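Local coordinates for protein aminopeptidase (Aneurinibacillus sp. AM-1, PDB 5IB9) that probably removes amino acids from the N-terminus of peptides as a zinc-dependent M28-family exopeptidase, and is captured here with a bestatin-type inhibitor in its pocket, at residues Lys116-Gln121 with Lys140-Tyr145; Asp129-Ala134 with Ser162-Val167; Asp14-Tyr19 with Ile380-Leu385; Asn20-Leu25 with Gly244-Leu249. All coordinates share one frame; numbering follows the deposited sequence.

Contact 1 of 4, residues Lys116-Gln121 with Lys140-Tyr145; sequences KIALIQ and KAVIIY
Tyr-145 buries more surface than any other residue where Lys-116–Gln-121 pairs with Lys-140–Tyr-145, and its ring lies over Gln-121 at the C-terminal ends of two parallel strands. CA of Gln-121 is 3.8 Å from the centroid of the Tyr-145 ring, 19° off its normal, a CH-pi contact over one face and displaced toward the rim. CB of Gln-121 adds a touch of 3.5 Å on CZ of Tyr-145. What brings the ring here is chi1 of Tyr-145 (64°), which sets CG between the backbone N and the carbonyl carbon. Leu-119 crosses the same ring at about a right angle, its CG 3.8 Å from CD2 of Tyr-145. With a serine at this position, CA and CB of Gln-121 and the Leu-119 branch would probably lose their aromatic partner, opening a gap over that face of the strand ends. On the same face Ile-143 sets its CG2 3.7 Å from CD1 of Leu-119 and its CD1 3.9 Å from CG2 of Ile-117. Ile-120 points to the other face of the sheet, where its CD1 meets CG1 of Val-142 at 3.6 Å. From Ala-118 to Tyr-145 the backbones alternate partners: Ala-118 gives its N-H to Ala-141 O and receives Ile-143 N on its own O (2.8 Å), while Ile-120 bonds to Ile-143 O and Tyr-145 N likewise. Leu-177 and Leu-181 of helix 171-182 also pack on Leu-119. Axes 4.6 Å apart and inclined by 19° describe parallel pairing, and with helix 127-136 between them in the chain the strands form a beta-alpha-beta crossover of the protease-associated (PA) domain.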
# COMPACT_ATOMS: atom_id res chain seq x y z
N LYS A 116 -30.67 9.39 -12.78
CA LYS A 116 -30.60 9.11 -14.21
C LYS A 116 -29.37 8.30 -14.63
O LYS A 116 -28.54 7.95 -13.78
CB LYS A 116 -30.65 10.45 -14.90
CG LYS A 116 -32.07 11.16 -14.70
CD LYS A 116 -32.07 12.58 -15.28
CE LYS A 116 -33.35 13.31 -14.88
NZ LYS A 116 -34.62 12.48 -15.09
N ILE A 117 -29.26 7.98 -15.93
CA ILE A 117 -28.15 7.12 -16.39
C ILE A 117 -27.33 8.02 -17.27
O ILE A 117 -27.91 8.71 -18.13
CB ILE A 117 -28.67 5.92 -17.21
CG1 ILE A 117 -29.47 5.00 -16.29
CG2 ILE A 117 -27.52 5.14 -17.81
CD1 ILE A 117 -30.32 4.01 -17.08
N ALA A 118 -26.00 8.13 -17.05
CA ALA A 118 -25.18 8.98 -17.88
C ALA A 118 -24.65 8.25 -19.10
O ALA A 118 -24.25 7.13 -18.97
CB ALA A 118 -24.03 9.53 -17.09
N LEU A 119 -24.71 8.89 -20.27
CA LEU A 119 -24.06 8.37 -21.48
C LEU A 119 -22.82 9.19 -21.67
O LEU A 119 -22.88 10.43 -21.72
CB LEU A 119 -24.98 8.61 -22.69
CG LEU A 119 -24.45 7.97 -23.99
CD1 LEU A 119 -24.50 6.42 -24.06
CD2 LEU A 119 -25.28 8.55 -25.17
N ILE A 120 -21.68 8.50 -21.80
CA ILE A 120 -20.42 9.19 -21.74
C ILE A 120 -19.56 8.56 -22.80
O ILE A 120 -19.57 7.31 -22.97
CB ILE A 120 -19.68 8.95 -20.39
CG1 ILE A 120 -20.54 9.34 -19.18
CG2 ILE A 120 -18.38 9.73 -20.40
CD1 ILE A 120 -19.83 9.19 -17.78
N GLN A 121 -18.85 9.44 -23.50
CA GLN A 121 -18.02 9.08 -24.62
C GLN A 121 -16.62 8.80 -24.05
O GLN A 121 -16.11 9.58 -23.23
CB GLN A 121 -17.93 10.25 -25.60
CG GLN A 121 -16.75 10.15 -26.56
CD GLN A 121 -16.96 10.92 -27.86
OE1 GLN A 121 -17.22 10.30 -28.92
NE2 GLN A 121 -16.87 12.25 -27.79
N LYS A 140 -27.28 7.02 -11.44
CA LYS A 140 -27.44 5.66 -10.86
C LYS A 140 -26.73 4.56 -11.66
O LYS A 140 -26.52 3.42 -11.18
CB LYS A 140 -28.91 5.29 -10.69
CG LYS A 140 -29.73 6.13 -9.68
CD LYS A 140 -28.90 6.67 -8.53
CE LYS A 140 -29.73 7.58 -7.57
NZ LYS A 140 -28.91 8.56 -6.74
N ALA A 141 -26.35 4.90 -12.89
CA ALA A 141 -25.53 4.04 -13.71
C ALA A 141 -24.91 4.86 -14.82
O ALA A 141 -25.33 5.98 -15.09
CB ALA A 141 -26.37 2.87 -14.28
N VAL A 142 -23.91 4.30 -15.47
CA VAL A 142 -23.13 4.98 -16.51
C VAL A 142 -22.98 4.03 -17.67
O VAL A 142 -22.74 2.84 -17.52
CB VAL A 142 -21.74 5.42 -16.00
CG1 VAL A 142 -20.94 5.83 -17.09
CG2 VAL A 142 -21.89 6.53 -14.94
N ILE A 143 -23.26 4.55 -18.88
CA ILE A 143 -22.97 3.82 -20.11
C ILE A 143 -21.87 4.56 -20.84
O ILE A 143 -21.96 5.77 -21.15
CB ILE A 143 -24.19 3.69 -21.02
CG1 ILE A 143 -25.28 2.85 -20.37
CG2 ILE A 143 -23.79 3.13 -22.42
CD1 ILE A 143 -26.69 3.12 -21.01
N ILE A 144 -20.72 3.88 -21.05
CA ILE A 144 -19.62 4.50 -21.70
C ILE A 144 -19.55 3.92 -23.13
O ILE A 144 -19.72 2.70 -23.34
CB ILE A 144 -18.27 4.30 -20.93
CG1 ILE A 144 -18.37 4.89 -19.52
CG2 ILE A 144 -17.19 5.02 -21.71
CD1 ILE A 144 -17.20 4.60 -18.66
N TYR A 145 -19.40 4.79 -24.12
CA TYR A 145 -19.34 4.28 -25.48
C TYR A 145 -17.97 4.50 -26.15
O TYR A 145 -17.24 5.50 -25.88
CB TYR A 145 -20.48 4.81 -26.37
CG TYR A 145 -20.52 6.29 -26.64
CD1 TYR A 145 -20.06 6.80 -27.85
CD2 TYR A 145 -21.16 7.18 -25.75
CE1 TYR A 145 -20.15 8.17 -28.14
CE2 TYR A 145 -21.25 8.57 -26.02
CZ TYR A 145 -20.77 9.05 -27.25
OH TYR A 145 -20.82 10.41 -27.57

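Contact 2 of 4, residues Asp129-Ala134 with Ser162-Val167; sequences DKVRNA and SFVAAV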
# COMPACT_ATOMS: atom_id res chain seq x y z
N ASP A 129 -12.70 7.93 -13.54
CA ASP A 129 -13.13 9.29 -13.24
C ASP A 129 -14.48 9.71 -13.86
O ASP A 129 -15.26 10.39 -13.23
CB ASP A 129 -12.07 10.29 -13.68
CG ASP A 129 -11.01 10.54 -12.59
OD1 ASP A 129 -10.01 11.20 -12.96
OD2 ASP A 129 -11.18 10.09 -11.41
N LYS A 130 -14.73 9.24 -15.07
CA LYS A 130 -16.03 9.42 -15.75
C LYS A 130 -17.11 8.86 -14.88
O LYS A 130 -18.10 9.54 -14.65
CB LYS A 130 -16.04 8.71 -17.10
CG LYS A 130 -15.15 9.32 -18.16
CD LYS A 130 -14.97 8.27 -19.26
CE LYS A 130 -13.96 8.63 -20.42
NZ LYS A 130 -14.35 9.88 -21.16
N VAL A 131 -16.93 7.65 -14.35
CA VAL A 131 -17.95 7.08 -13.46
C VAL A 131 -18.12 7.92 -12.17
O VAL A 131 -19.25 8.20 -11.70
CB VAL A 131 -17.68 5.57 -13.18
CG1 VAL A 131 -18.67 5.02 -12.17
CG2 VAL A 131 -17.75 4.79 -14.48
N ARG A 132 -17.00 8.26 -11.52
CA ARG A 132 -17.13 9.04 -10.28
C ARG A 132 -17.73 10.45 -10.52
O ARG A 132 -18.58 10.90 -9.75
CB ARG A 132 -15.75 9.17 -9.59
CG ARG A 132 -15.34 7.97 -8.73
CD ARG A 132 -14.02 8.30 -8.01
NE ARG A 132 -12.95 8.37 -8.98
CZ ARG A 132 -12.02 7.42 -9.14
NH1 ARG A 132 -11.99 6.33 -8.35
NH2 ARG A 132 -11.09 7.57 -10.10
N ASN A 133 -17.32 11.11 -11.59
CA ASN A 133 -17.88 12.45 -11.91
C ASN A 133 -19.41 12.41 -12.06
O ASN A 133 -20.12 13.27 -11.51
CB ASN A 133 -17.22 13.05 -13.16
CG ASN A 133 -15.71 13.33 -12.98
OD1 ASN A 133 -14.97 13.34 -13.97
ND2 ASN A 133 -15.27 13.46 -11.73
N ALA A 134 -19.91 11.39 -12.77
CA ALA A 134 -21.38 11.19 -12.96
C ALA A 134 -22.09 10.79 -11.67
O ALA A 134 -23.19 11.31 -11.36
CB ALA A 134 -21.62 10.15 -14.09
N SER A 162 -17.42 4.70 -4.49
CA SER A 162 -17.90 5.92 -5.13
C SER A 162 -18.55 5.59 -6.46
O SER A 162 -19.38 6.37 -6.95
CB SER A 162 -16.77 6.88 -5.37
OG SER A 162 -15.94 6.79 -4.24
N PHE A 163 -18.16 4.47 -7.04
CA PHE A 163 -18.72 4.07 -8.35
C PHE A 163 -20.23 3.74 -8.36
O PHE A 163 -20.89 3.49 -7.33
CB PHE A 163 -17.98 2.87 -8.93
CG PHE A 163 -16.50 3.07 -9.18
CD1 PHE A 163 -15.95 4.30 -9.59
CD2 PHE A 163 -15.66 1.96 -9.09
CE1 PHE A 163 -14.58 4.40 -9.87
CE2 PHE A 163 -14.30 2.06 -9.38
CZ PHE A 163 -13.77 3.29 -9.75
N VAL A 164 -20.79 3.75 -9.58
CA VAL A 164 -22.12 3.13 -9.77
C VAL A 164 -21.90 2.26 -10.94
O VAL A 164 -20.86 2.34 -11.57
CB VAL A 164 -23.27 4.15 -10.06
CG1 VAL A 164 -23.51 5.02 -8.85
CG2 VAL A 164 -22.97 4.97 -11.32
N ALA A 165 -22.88 1.40 -11.27
CA ALA A 165 -22.67 0.44 -12.33
C ALA A 165 -22.22 1.13 -13.62
O ALA A 165 -22.72 2.22 -13.96
CB ALA A 165 -23.96 -0.41 -12.56
N ALA A 166 -21.30 0.51 -14.35
CA ALA A 166 -20.72 1.10 -15.53
C ALA A 166 -20.62 0.01 -16.57
O ALA A 166 -20.08 -1.07 -16.27
CB ALA A 166 -19.33 1.66 -15.20
N VAL A 167 -21.15 0.27 -17.77
CA VAL A 167 -21.12 -0.71 -18.87
C VAL A 167 -20.65 -0.02 -20.11
O VAL A 167 -20.94 1.16 -20.34
CB VAL A 167 -22.48 -1.38 -19.10
CG1 VAL A 167 -23.00 -1.99 -17.85
CG2 VAL A 167 -23.51 -0.34 -19.61
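Val-131 drives both its methyls into the segment Ser-162–Val-167, and this is where the packing is tight. With chi1 at 176°, CG1 stands anti to the backbone N and reaches CD1 of Phe-163 at 3.8 Å and the backbone O of Val-164 at 3.5 Å, while CG2 meets CB of Ala-166 at 3.6 Å. The backbone N of Val-164, buried beneath CG1, has no hydrogen-bonding partner in the model. Val-131 and Ala-166 thus join helix 127-136 of the PA domain to strand 165-169, which lies parallel to strand 141-145 in the domain's sheet. The partly exposed side is more polar, has fewer apolar touches and lies at the subunit interface. Arg-132 runs obliquely past Phe-163, their planes 33° apart, with CE1 of the ring over one face of the guanidinium and 3.6 Å from NH1; CG of the arginine rests on CB of Ser-162 at 3.8 Å. Two acids hold the guanidinium: NH2 binds OD2 of Asp-129 at 2.8 Å, the acceptor lying in the guanidinium plane but approached 40° out of the carboxylate plane, and NH1 pairs with Asp-160. Here Ser-162 OG is hydrogen-bonded to Ser-162 OG of the second subunit as well as to Asp-160.

Contact 3 of 4, residues Asp14-Tyr19 with Ile380-Leu385; sequences DAENMY and ISKEKL. With ZN (zinc ion), chain F.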
# COMPACT_ATOMS: atom_id res chain seq x y z
N ASP A 14 20.15 -21.01 -22.66
CA ASP A 14 19.62 -22.27 -23.14
C ASP A 14 18.19 -22.06 -23.48
O ASP A 14 17.32 -21.84 -22.57
CB ASP A 14 19.86 -23.29 -22.06
CG ASP A 14 19.41 -24.71 -22.44
OD1 ASP A 14 18.40 -24.89 -23.13
OD2 ASP A 14 20.18 -25.57 -21.92
N ALA A 15 17.88 -22.12 -24.76
CA ALA A 15 16.55 -21.86 -25.19
C ALA A 15 15.59 -23.04 -24.90
O ALA A 15 14.36 -22.80 -24.87
CB ALA A 15 16.53 -21.51 -26.70
N GLU A 16 16.12 -24.26 -24.76
CA GLU A 16 15.26 -25.37 -24.33
C GLU A 16 14.74 -25.16 -22.87
O GLU A 16 13.57 -25.44 -22.65
CB GLU A 16 16.01 -26.67 -24.51
CG GLU A 16 16.17 -27.04 -26.01
CD GLU A 16 17.25 -26.20 -26.80
OE1 GLU A 16 17.02 -25.89 -28.02
OE2 GLU A 16 18.36 -25.88 -26.27
N ASN A 17 15.59 -24.67 -22.00
CA ASN A 17 15.19 -24.36 -20.60
C ASN A 17 14.00 -23.38 -20.72
O ASN A 17 12.98 -23.50 -20.02
CB ASN A 17 16.31 -23.77 -19.82
CG ASN A 17 17.39 -24.73 -19.47
OD1 ASN A 17 17.23 -25.98 -19.61
ND2 ASN A 17 18.47 -24.19 -18.88
N MET A 18 14.20 -22.33 -21.54
CA MET A 18 13.16 -21.31 -21.57
C MET A 18 11.87 -21.77 -22.12
O MET A 18 10.79 -21.48 -21.65
CB MET A 18 13.65 -20.05 -22.35
CG MET A 18 14.79 -19.43 -21.57
SD MET A 18 15.42 -17.84 -22.30
CE MET A 18 16.33 -18.43 -23.71
N TYR A 19 11.94 -22.55 -23.22
CA TYR A 19 10.73 -23.11 -23.76
C TYR A 19 10.03 -24.06 -22.71
O TYR A 19 8.84 -24.00 -22.57
CB TYR A 19 11.12 -23.98 -25.02
CG TYR A 19 9.97 -24.56 -25.79
CD1 TYR A 19 9.25 -23.84 -26.76
CD2 TYR A 19 9.57 -25.87 -25.47
CE1 TYR A 19 8.14 -24.46 -27.49
CE2 TYR A 19 8.48 -26.48 -26.14
CZ TYR A 19 7.79 -25.76 -27.11
OH TYR A 19 6.70 -26.42 -27.73
N ILE A 380 5.35 -19.58 -29.63
CA ILE A 380 6.64 -19.20 -29.13
C ILE A 380 7.83 -19.57 -30.06
O ILE A 380 7.92 -20.70 -30.62
CB ILE A 380 6.86 -19.80 -27.71
CG1 ILE A 380 5.72 -19.28 -26.79
CG2 ILE A 380 8.34 -19.53 -27.25
CD1 ILE A 380 5.87 -17.74 -26.42
N SER A 381 8.73 -18.58 -30.22
CA SER A 381 9.96 -18.74 -30.94
C SER A 381 11.15 -18.87 -29.97
O SER A 381 11.51 -17.89 -29.26
CB SER A 381 10.17 -17.50 -31.84
OG SER A 381 11.53 -17.60 -32.29
N LYS A 382 11.83 -20.03 -29.97
CA LYS A 382 13.04 -20.21 -29.21
C LYS A 382 14.13 -19.22 -29.62
O LYS A 382 14.92 -18.74 -28.81
CB LYS A 382 13.54 -21.62 -29.33
CG LYS A 382 12.57 -22.62 -28.66
CD LYS A 382 12.91 -24.01 -29.18
CE LYS A 382 14.11 -24.57 -28.47
NZ LYS A 382 14.03 -26.15 -28.63
N GLU A 383 14.19 -18.95 -30.96
CA GLU A 383 15.24 -18.04 -31.38
C GLU A 383 15.08 -16.63 -30.80
O GLU A 383 16.10 -16.00 -30.45
CB GLU A 383 15.21 -17.99 -32.92
CG GLU A 383 16.28 -17.15 -33.63
CD GLU A 383 16.09 -17.20 -35.14
OE1 GLU A 383 16.46 -18.31 -35.59
OE2 GLU A 383 15.54 -16.29 -35.71
N LYS A 384 13.84 -16.17 -30.74
CA LYS A 384 13.52 -14.84 -30.17
C LYS A 384 13.88 -14.89 -28.69
O LYS A 384 14.48 -13.94 -28.18
CB LYS A 384 12.09 -14.40 -30.40
CG LYS A 384 11.87 -14.11 -31.91
CD LYS A 384 10.50 -13.54 -32.08
CE LYS A 384 10.46 -12.08 -32.29
NZ LYS A 384 9.30 -11.74 -33.13
N LEU A 385 13.43 -15.90 -27.96
CA LEU A 385 13.72 -15.97 -26.54
C LEU A 385 15.22 -15.94 -26.33
O LEU A 385 15.74 -15.22 -25.45
CB LEU A 385 13.23 -17.32 -25.94
CG LEU A 385 11.73 -17.46 -25.84
CD1 LEU A 385 11.47 -18.93 -25.45
CD2 LEU A 385 11.04 -16.54 -24.83
ZN ZN F . 15.92 -18.47 -37.47
O HOH W 1 16.61 -20.11 -37.89
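Lys-382 lies across Glu-16, Ala-15 and Tyr-19 at the start of helix 15-25, and it supplies the widest surface of this contact. Its NZ forms a salt bridge with OE1 of Glu-16 at 3.1 Å, weak as a hydrogen bond, the two side chains crossing at about a right angle. A bend at chi3 (79°) of the lysine and another at chi2 (76°) of the glutamate bring the charged ends together. Closer to the backbone, CG of Lys-382 approaches CD1 of Tyr-19 at 4.0 Å, and CB of Ala-15 packs against CB of Lys-382 at the same distance. Were Lys-382 an alanine, Glu-16 would probably lose its cationic mate, and Tyr-19 the aliphatic chain that lies against its CB and CD1. Deeper in, CD1 of Leu-385 meets CB of Met-18 at 4.0 Å, and CE of Met-18 reaches O of Leu-385 at 3.7 Å. Two helix N-termini are thereby set side by side, the one near the chain's beginning against that of helix 382-400 in the M28 peptidase region. Each carries an N-cap: OD1 of Asp-14 accepts from Asn-17 N at 3.0 Å and, weakly, from Glu-16 N, while OG of Ser-381 accepts from Lys-384 N. Behind the first turn, Glu-250 of helix 238-256 receives both Asp-14 N and Asn-17 ND2. On the outer side, extended Glu-383 binds a zinc ion through OE1 at 2.0 Å, a water being another ligand; Thr-13 and Asp-386, next to the two segments, belong to a separate zinc site.

Contact 4 of 4, residues Asn20-Leu25 with Gly244-Leu249; sequences NTIQFL and GVAVTL
Thr-21 is the first residue of Asn-20–Leu-25 to meet Gly-244–Leu-249, and it does so with a methyl and, through water, a hydroxyl. CG2, placed anti to the backbone N by chi1 of -66° for OG1, lies 3.7 Å from CA of Ala-246 and 4.0 Å from CD1 of Leu-249, seated on the surface of the opposing helix. The hydroxyl, on the neighbouring branch, reaches the same helix through a water: OG1 is hydrogen-bonded to it at 2.7 Å, and that water donates to the backbone O of Ala-246. OG1 is also bonded to Asn-17 O one turn earlier, so this polar atom within an apolar interface is satisfied on two counts. Ile-22 follows, its CG1 against CB of Ala-246 at 3.9 Å; the alanine methyl is therefore touched by consecutive residues. One turn on from Thr-21, Leu-25 sends CD1 to CG1 of Val-245, also at 3.9 Å, the two side chains crossing obliquely. The segment axes approach to 8.9 Å with 135° between their directions, a close, inclined helix pair in which the small Ala-246 faces Thr-21. Helix 35-50 borders the same interface, with Ala-40 on Leu-25, Ile-44 on Val-245 and Phe-48 on Leu-249. Helix 238-256 lies between helix 15-25 and the M28 sheet, since Val-247 and Thr-248 pack on Leu-300 of strand 294-300.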
# COMPACT_ATOMS: atom_id res chain seq x y z
N ASN A 20 10.86 -24.83 -22.03
CA ASN A 20 10.27 -25.77 -20.98
C ASN A 20 9.58 -24.96 -19.86
O ASN A 20 8.53 -25.38 -19.35
CB ASN A 20 11.37 -26.66 -20.44
CG ASN A 20 11.77 -27.75 -21.49
OD1 ASN A 20 11.10 -27.91 -22.49
ND2 ASN A 20 12.92 -28.38 -21.25
N THR A 21 10.20 -23.85 -19.46
CA THR A 21 9.46 -23.04 -18.51
C THR A 21 8.12 -22.55 -19.00
O THR A 21 7.09 -22.60 -18.30
CB THR A 21 10.37 -21.78 -18.17
OG1 THR A 21 11.54 -22.17 -17.47
CG2 THR A 21 9.55 -20.72 -17.34
N ILE A 22 8.06 -22.08 -20.25
CA ILE A 22 6.76 -21.60 -20.82
C ILE A 22 5.75 -22.77 -20.91
O ILE A 22 4.56 -22.57 -20.67
CB ILE A 22 6.92 -20.87 -22.22
CG1 ILE A 22 7.91 -19.69 -21.98
CG2 ILE A 22 5.63 -20.45 -22.78
CD1 ILE A 22 8.50 -19.05 -23.33
N GLN A 23 6.26 -23.92 -21.33
CA GLN A 23 5.38 -25.10 -21.49
C GLN A 23 4.76 -25.41 -20.12
O GLN A 23 3.53 -25.60 -20.06
CB GLN A 23 6.25 -26.27 -21.88
CG GLN A 23 5.41 -27.54 -22.18
CD GLN A 23 6.33 -28.62 -22.79
OE1 GLN A 23 7.48 -28.83 -22.36
NE2 GLN A 23 5.84 -29.27 -23.82
N PHE A 24 5.58 -25.37 -19.07
CA PHE A 24 5.03 -25.66 -17.70
C PHE A 24 3.96 -24.61 -17.36
O PHE A 24 2.84 -24.92 -16.89
CB PHE A 24 6.14 -25.76 -16.61
CG PHE A 24 5.55 -26.00 -15.26
CD1 PHE A 24 5.16 -27.30 -14.89
CD2 PHE A 24 5.19 -24.88 -14.45
CE1 PHE A 24 4.42 -27.48 -13.66
CE2 PHE A 24 4.43 -25.01 -13.23
CZ PHE A 24 4.11 -26.39 -12.86
N LEU A 25 4.31 -23.29 -17.46
CA LEU A 25 3.49 -22.24 -16.93
C LEU A 25 2.16 -22.04 -17.67
O LEU A 25 1.16 -21.62 -17.12
CB LEU A 25 4.30 -20.87 -16.85
CG LEU A 25 5.41 -20.94 -15.81
CD1 LEU A 25 6.15 -19.65 -16.08
CD2 LEU A 25 4.86 -20.97 -14.41
N GLY A 244 8.68 -13.76 -20.44
CA GLY A 244 9.58 -12.97 -19.61
C GLY A 244 10.04 -13.71 -18.35
O GLY A 244 11.14 -13.53 -17.94
N VAL A 245 9.15 -14.50 -17.77
CA VAL A 245 9.54 -15.32 -16.59
C VAL A 245 10.65 -16.28 -17.03
O VAL A 245 11.64 -16.43 -16.28
CB VAL A 245 8.35 -16.09 -16.11
CG1 VAL A 245 8.87 -17.13 -15.04
CG2 VAL A 245 7.30 -15.14 -15.45
N ALA A 246 10.46 -16.88 -18.21
CA ALA A 246 11.47 -17.82 -18.65
C ALA A 246 12.85 -17.22 -18.90
O ALA A 246 13.91 -17.79 -18.55
CB ALA A 246 11.00 -18.48 -19.99
N VAL A 247 12.85 -15.98 -19.47
CA VAL A 247 14.16 -15.24 -19.64
C VAL A 247 14.74 -14.82 -18.28
O VAL A 247 15.91 -14.92 -18.05
CB VAL A 247 13.99 -14.01 -20.56
CG1 VAL A 247 15.32 -13.25 -20.75
CG2 VAL A 247 13.49 -14.54 -21.96
N THR A 248 13.87 -14.43 -17.36
CA THR A 248 14.29 -14.04 -16.01
C THR A 248 14.99 -15.24 -15.30
O THR A 248 16.09 -15.06 -14.81
CB THR A 248 13.12 -13.54 -15.17
OG1 THR A 248 12.58 -12.35 -15.78
CG2 THR A 248 13.60 -13.12 -13.73
N LEU A 249 14.36 -16.41 -15.35
CA LEU A 249 14.94 -17.63 -14.73
C LEU A 249 16.22 -17.99 -15.43
O LEU A 249 17.18 -18.28 -14.77
CB LEU A 249 13.89 -18.76 -14.81
CG LEU A 249 12.74 -18.69 -13.86
CD1 LEU A 249 11.80 -19.85 -14.16
CD2 LEU A 249 13.28 -18.83 -12.40
O HOH W 2 13.66 -20.61 -18.18

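The four contacts fall into two pairs on opposite sides of the chain's centre. Contacts 1 and 2 share the PA domain: their centres are 8 Å apart, Lys-130 NZ is 2.7 Å from Gln-121 O, a probable hydrogen bond, and Ile-144 N probably bonds to Val-167 O. Contacts 3 and 4 both use helix 15-25, with centres 9 Å apart, and Leu-385 CD1 meets Ile-22 CD1 at 3.6 Å. The nearest atoms of contacts 2 and 4 are about 28 Å apart. Contacts 3 and 4 lie at a similar distance from the inhibitor, about 12 Å from the Ile-380 side chain and about 11 Å from that of Val-245, which is also about 9 Å from a bound zinc ion.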